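Local atomic coordinates of extragenic suppressor (Pyrococcus furiosus, PDB entry 1XI6), a protein that hydrolyses fructose 1,6-bisphosphate to fructose 6-phosphate and phosphate with the help of magnesium, and acts weakly on inositol 1-phosphate and related phosphates. Residues E16-I21 with L109-F114; Y121-E126 with E130-G135. All coordinates share one frame; numbering follows the deposited sequence.

Both contacts are largely buried and share one sheet, in which strands 108-115 and 118-126 are neighbours, but they hold different layers of the fold. Contact 1 lays helix 11-28 on the sheet through a few aliphatic atoms, with 122 Å² buried. Contact 2 joins two adjacent strands edge to edge and buries 642 Å², with six backbone hydrogen bonds, a tyrosine-glutamate bond and a salt bridge; its turn end reaches the surface at E130. The two meet where L111 O approaches I123 N at 2.9 Å, a probable hydrogen bond, and where I123 CD1 packs against A18 CB, so I123 serves both the helix-sheet interface and the hairpin.

Contact 1: residues E16-I21 with L109-F114; sequences EVAIDI and LSLAVF
L111 is the residue of strand segment 109-114 that meets helix segment 16-21, where A18 and I21 receive it. The strand enters with L109, whose CB also points toward the helix although its modelled side chain stops there, and the CA atoms of L109 and I21 are still 8.9 Å apart. S110 turns to the other face of the sheet, against A213 of helix 208-219, and its backbone is hydrogen-bonded to D92 in strand 87-92.

L111 then comes round to face the helix. Its CG lies anti to the carbonyl carbon (chi1 -60°), and the extended branch beyond it delivers CD1 to the helix. That one methyl is 4.2 Å from A18 CB and equally close to A18 CA, so it rests against the helix surface at A18. It also meets I21 CD1 at 3.8 Å, the two side chains reaching toward each other tip to tip. I21 in turn packs on I62, R65 and I66 of helix 53-66, which places its side chain between a second helix and the strand. This is the layered alpha-beta arrangement of the inositol monophosphatase superfamily, with helices 11-28 and 53-66 on one face of the mixed sheet and helix 208-219 on the other. L111 also touches V91, and its side chain is about 7 Å from that of D92, a magnesium ligand by similarity.

A112 faces away from helix 11-28 and packs on A212, A213 and I216. V113 is tied through its backbone to I120, in strand 118-126. F114 closes the segment with its ring edge-to-face against F237.

Contact 2: residues Y121-E126 with E130-G135; sequences YAIIYE and ERFFEG
Strand residues Y121-E126 and R131-G135 run antiparallel, their axes 4.7 Å apart at closest and 162° between directions, and A122-G135, I124-F133 and E126-R131 are hydrogen-bonded pairs, each closed by two backbone bonds.

On the face turned to helix 11-28, Y121 has CG anti to its own nitrogen (chi1 -162°), which carries the ring along toward E134. Its OH donates to E134 OE2 over 2.6 Å, reaching the anti side of the carboxylate somewhat out of its plane; the ring and carboxylate planes are 83° apart. The same OE2 is held in a salt bridge by R15, so two partners fix this buried acid and probably favour its charged form. Between Y121 and Y125, the F132 ring crosses I123, with CE1 3.8 Å from I123 CG2. Y125 lies alongside E130, its OH 3.4 Å from E130 CA, while the polar end of the tyrosine is hydrogen-bonded to E26 of the helix.

The opposite face meets helices 184-193 and 208-219. I124 CG2 packs on F133 CD1 at 4.1 Å, and the F133 ring presents its edge to I124 O; the I124 side chain is about 6 Å from that of D95, a substrate and magnesium ligand by similarity. Nearer the turn, E126 and R131 run side by side, and R131 NH2 bonds to E126 OE1 at 3.1 Å through the syn lone pair, completing a salt bridge. E126 is gripped further: T129 bonds to OE1 and Y190 to OE2.

E130 and R131 both face E126, and E130 has a left-handed backbone conformation: a G1 beta bulge, a common closure of a beta hairpin, here one within the large mixed sheet of the inositol monophosphatase fold.

Contact 1: residues E16-I21 with L109-F114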
# COMPACT_ATOMS: atom_id res chain seq x y z
N GLU A 16 10.09 14.05 5.96
CA GLU A 16 9.48 15.35 6.28
C GLU A 16 8.26 15.66 5.41
O GLU A 16 7.26 16.19 5.89
CB GLU A 16 10.52 16.48 6.21
N VAL A 17 8.36 15.30 4.13
CA VAL A 17 7.29 15.51 3.15
C VAL A 17 6.07 14.63 3.51
O VAL A 17 4.92 15.10 3.47
CB VAL A 17 7.80 15.27 1.69
CG1 VAL A 17 6.67 14.92 0.72
CG2 VAL A 17 8.56 16.49 1.19
N ALA A 18 6.35 13.38 3.85
CA ALA A 18 5.33 12.43 4.29
C ALA A 18 4.58 12.92 5.54
O ALA A 18 3.35 12.92 5.56
CB ALA A 18 5.95 11.06 4.53
N ILE A 19 5.32 13.35 6.56
CA ILE A 19 4.74 13.89 7.79
C ILE A 19 3.83 15.09 7.51
O ILE A 19 2.79 15.26 8.15
CB ILE A 19 5.84 14.24 8.83
CG1 ILE A 19 6.41 12.96 9.44
CG2 ILE A 19 5.33 15.18 9.92
CD1 ILE A 19 7.66 13.17 10.28
N ASP A 20 4.23 15.91 6.53
CA ASP A 20 3.46 17.06 6.08
C ASP A 20 2.15 16.65 5.44
O ASP A 20 1.11 17.27 5.67
CB ASP A 20 4.29 17.88 5.08
CG ASP A 20 5.35 18.73 5.75
OD1 ASP A 20 6.33 19.11 5.06
OD2 ASP A 20 5.21 19.04 6.96
N ILE A 21 2.22 15.60 4.62
CA ILE A 21 1.04 15.04 3.97
C ILE A 21 0.09 14.40 4.99
O ILE A 21 -1.12 14.64 4.93
CB ILE A 21 1.45 14.04 2.86
CG1 ILE A 21 2.01 14.82 1.67
CG2 ILE A 21 0.28 13.13 2.45
CD1 ILE A 21 2.89 14.00 0.75
N LEU A 109 -3.07 6.12 3.68
CA LEU A 109 -2.39 6.91 2.66
C LEU A 109 -1.05 6.22 2.43
O LEU A 109 -0.45 5.72 3.38
CB LEU A 109 -2.17 8.35 3.17
N SER A 110 -0.57 6.19 1.19
CA SER A 110 0.76 5.61 0.92
C SER A 110 1.59 6.37 -0.12
O SER A 110 1.06 7.00 -1.04
CB SER A 110 0.65 4.12 0.55
OG SER A 110 0.09 3.93 -0.72
N LEU A 111 2.91 6.32 0.06
CA LEU A 111 3.87 6.92 -0.86
C LEU A 111 5.02 5.97 -1.06
O LEU A 111 5.58 5.49 -0.09
CB LEU A 111 4.42 8.23 -0.31
CG LEU A 111 3.48 9.40 0.00
CD1 LEU A 111 4.25 10.48 0.70
CD2 LEU A 111 2.83 9.94 -1.27
N ALA A 112 5.36 5.71 -2.31
CA ALA A 112 6.57 4.96 -2.65
C ALA A 112 7.49 5.83 -3.51
O ALA A 112 7.07 6.35 -4.54
CB ALA A 112 6.22 3.65 -3.36
N VAL A 113 8.73 6.00 -3.07
CA VAL A 113 9.69 6.92 -3.69
C VAL A 113 10.85 6.17 -4.33
O VAL A 113 11.60 5.45 -3.65
CB VAL A 113 10.26 7.94 -2.65
CG1 VAL A 113 11.39 8.77 -3.24
CG2 VAL A 113 9.15 8.84 -2.13
N PHE A 114 10.99 6.34 -5.63
CA PHE A 114 12.06 5.70 -6.38
C PHE A 114 13.10 6.71 -6.83
O PHE A 114 12.77 7.83 -7.23
CB PHE A 114 11.50 4.96 -7.60
CG PHE A 114 10.58 3.83 -7.26
CD1 PHE A 114 9.25 4.07 -6.91
CD2 PHE A 114 11.04 2.52 -7.29
CE1 PHE A 114 8.39 3.01 -6.60
CE2 PHE A 114 10.18 1.45 -6.98
CZ PHE A 114 8.86 1.70 -6.63

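Contact 2: residues Y121-E126 with E130-G135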
# COMPACT_ATOMS: atom_id res chain seq x y z
N TYR A 121 12.42 4.60 -0.50
CA TYR A 121 11.56 5.00 0.61
C TYR A 121 10.11 4.70 0.30
O TYR A 121 9.62 4.98 -0.80
CB TYR A 121 11.70 6.49 0.90
CG TYR A 121 11.21 6.94 2.26
CD1 TYR A 121 10.33 8.00 2.38
CD2 TYR A 121 11.64 6.30 3.42
CE1 TYR A 121 9.89 8.43 3.62
CE2 TYR A 121 11.19 6.71 4.68
CZ TYR A 121 10.32 7.78 4.76
OH TYR A 121 9.88 8.19 5.99
N ALA A 122 9.42 4.13 1.28
CA ALA A 122 7.99 3.88 1.18
C ALA A 122 7.38 4.09 2.55
O ALA A 122 7.99 3.76 3.56
CB ALA A 122 7.72 2.47 0.66
N ILE A 123 6.18 4.67 2.57
CA ILE A 123 5.43 4.84 3.81
C ILE A 123 3.97 4.40 3.68
O ILE A 123 3.37 4.50 2.61
CB ILE A 123 5.46 6.29 4.34
CG1 ILE A 123 4.78 7.24 3.36
CG2 ILE A 123 6.90 6.73 4.64
CD1 ILE A 123 3.78 8.18 4.00
N ILE A 124 3.43 3.89 4.77
CA ILE A 124 2.00 3.70 4.91
C ILE A 124 1.61 4.32 6.24
O ILE A 124 2.16 3.95 7.28
CB ILE A 124 1.59 2.22 4.83
CG1 ILE A 124 1.76 1.73 3.39
CG2 ILE A 124 0.14 2.03 5.26
CD1 ILE A 124 1.81 0.26 3.23
N TYR A 125 0.70 5.28 6.20
CA TYR A 125 0.14 5.82 7.42
C TYR A 125 -1.30 5.34 7.61
O TYR A 125 -2.13 5.46 6.71
CB TYR A 125 0.22 7.35 7.48
CG TYR A 125 -0.33 7.92 8.77
CD1 TYR A 125 -1.54 8.60 8.80
CD2 TYR A 125 0.35 7.74 9.98
CE1 TYR A 125 -2.06 9.11 10.00
CE2 TYR A 125 -0.16 8.25 11.19
CZ TYR A 125 -1.36 8.93 11.19
OH TYR A 125 -1.86 9.44 12.36
N GLU A 126 -1.57 4.79 8.79
CA GLU A 126 -2.89 4.29 9.14
C GLU A 126 -3.56 5.21 10.15
O GLU A 126 -3.32 5.08 11.34
CB GLU A 126 -2.79 2.88 9.71
CG GLU A 126 -4.10 2.15 9.68
CD GLU A 126 -4.15 0.94 10.59
OE1 GLU A 126 -3.11 0.50 11.11
OE2 GLU A 126 -5.28 0.44 10.77
N GLU A 130 -3.03 5.57 14.15
CA GLU A 130 -1.89 6.52 14.12
C GLU A 130 -0.53 5.85 13.85
O GLU A 130 0.49 6.24 14.40
CB GLU A 130 -1.85 7.38 15.38
CG GLU A 130 -3.02 8.35 15.47
CD GLU A 130 -2.95 9.27 16.68
OE1 GLU A 130 -3.77 10.22 16.75
OE2 GLU A 130 -2.10 9.06 17.57
N ARG A 131 -0.56 4.84 12.99
CA ARG A 131 0.60 4.01 12.73
C ARG A 131 1.38 4.48 11.53
O ARG A 131 0.83 4.64 10.44
CB ARG A 131 0.18 2.56 12.54
CG ARG A 131 -0.10 1.85 13.84
CD ARG A 131 -0.20 0.39 13.58
NE ARG A 131 -0.74 -0.33 14.72
CZ ARG A 131 -1.82 -1.10 14.68
NH1 ARG A 131 -2.22 -1.72 15.77
NH2 ARG A 131 -2.49 -1.27 13.55
N PHE A 132 2.67 4.69 11.74
CA PHE A 132 3.56 5.20 10.70
C PHE A 132 4.52 4.11 10.27
O PHE A 132 5.50 3.85 10.94
CB PHE A 132 4.29 6.44 11.21
CG PHE A 132 5.15 7.12 10.19
CD1 PHE A 132 4.67 7.39 8.91
CD2 PHE A 132 6.45 7.50 10.51
CE1 PHE A 132 5.47 8.01 7.97
CE2 PHE A 132 7.26 8.13 9.58
CZ PHE A 132 6.78 8.39 8.31
N PHE A 133 4.21 3.46 9.16
CA PHE A 133 5.04 2.39 8.63
C PHE A 133 6.07 2.94 7.66
O PHE A 133 5.74 3.75 6.78
CB PHE A 133 4.20 1.34 7.89
CG PHE A 133 3.20 0.62 8.75
CD1 PHE A 133 1.89 1.09 8.86
CD2 PHE A 133 3.56 -0.55 9.42
CE1 PHE A 133 0.96 0.42 9.65
CE2 PHE A 133 2.64 -1.23 10.21
CZ PHE A 133 1.33 -0.75 10.33
N GLU A 134 7.30 2.49 7.81
CA GLU A 134 8.39 2.91 6.94
C GLU A 134 9.09 1.73 6.30
O GLU A 134 9.37 0.74 6.96
CB GLU A 134 9.38 3.78 7.69
CG GLU A 134 8.97 5.23 7.75
CD GLU A 134 9.89 6.04 8.62
OE1 GLU A 134 9.90 5.81 9.85
OE2 GLU A 134 10.61 6.91 8.09
N GLY A 135 9.35 1.84 5.01
CA GLY A 135 10.10 0.83 4.27
C GLY A 135 11.31 1.50 3.68
O GLY A 135 11.19 2.29 2.74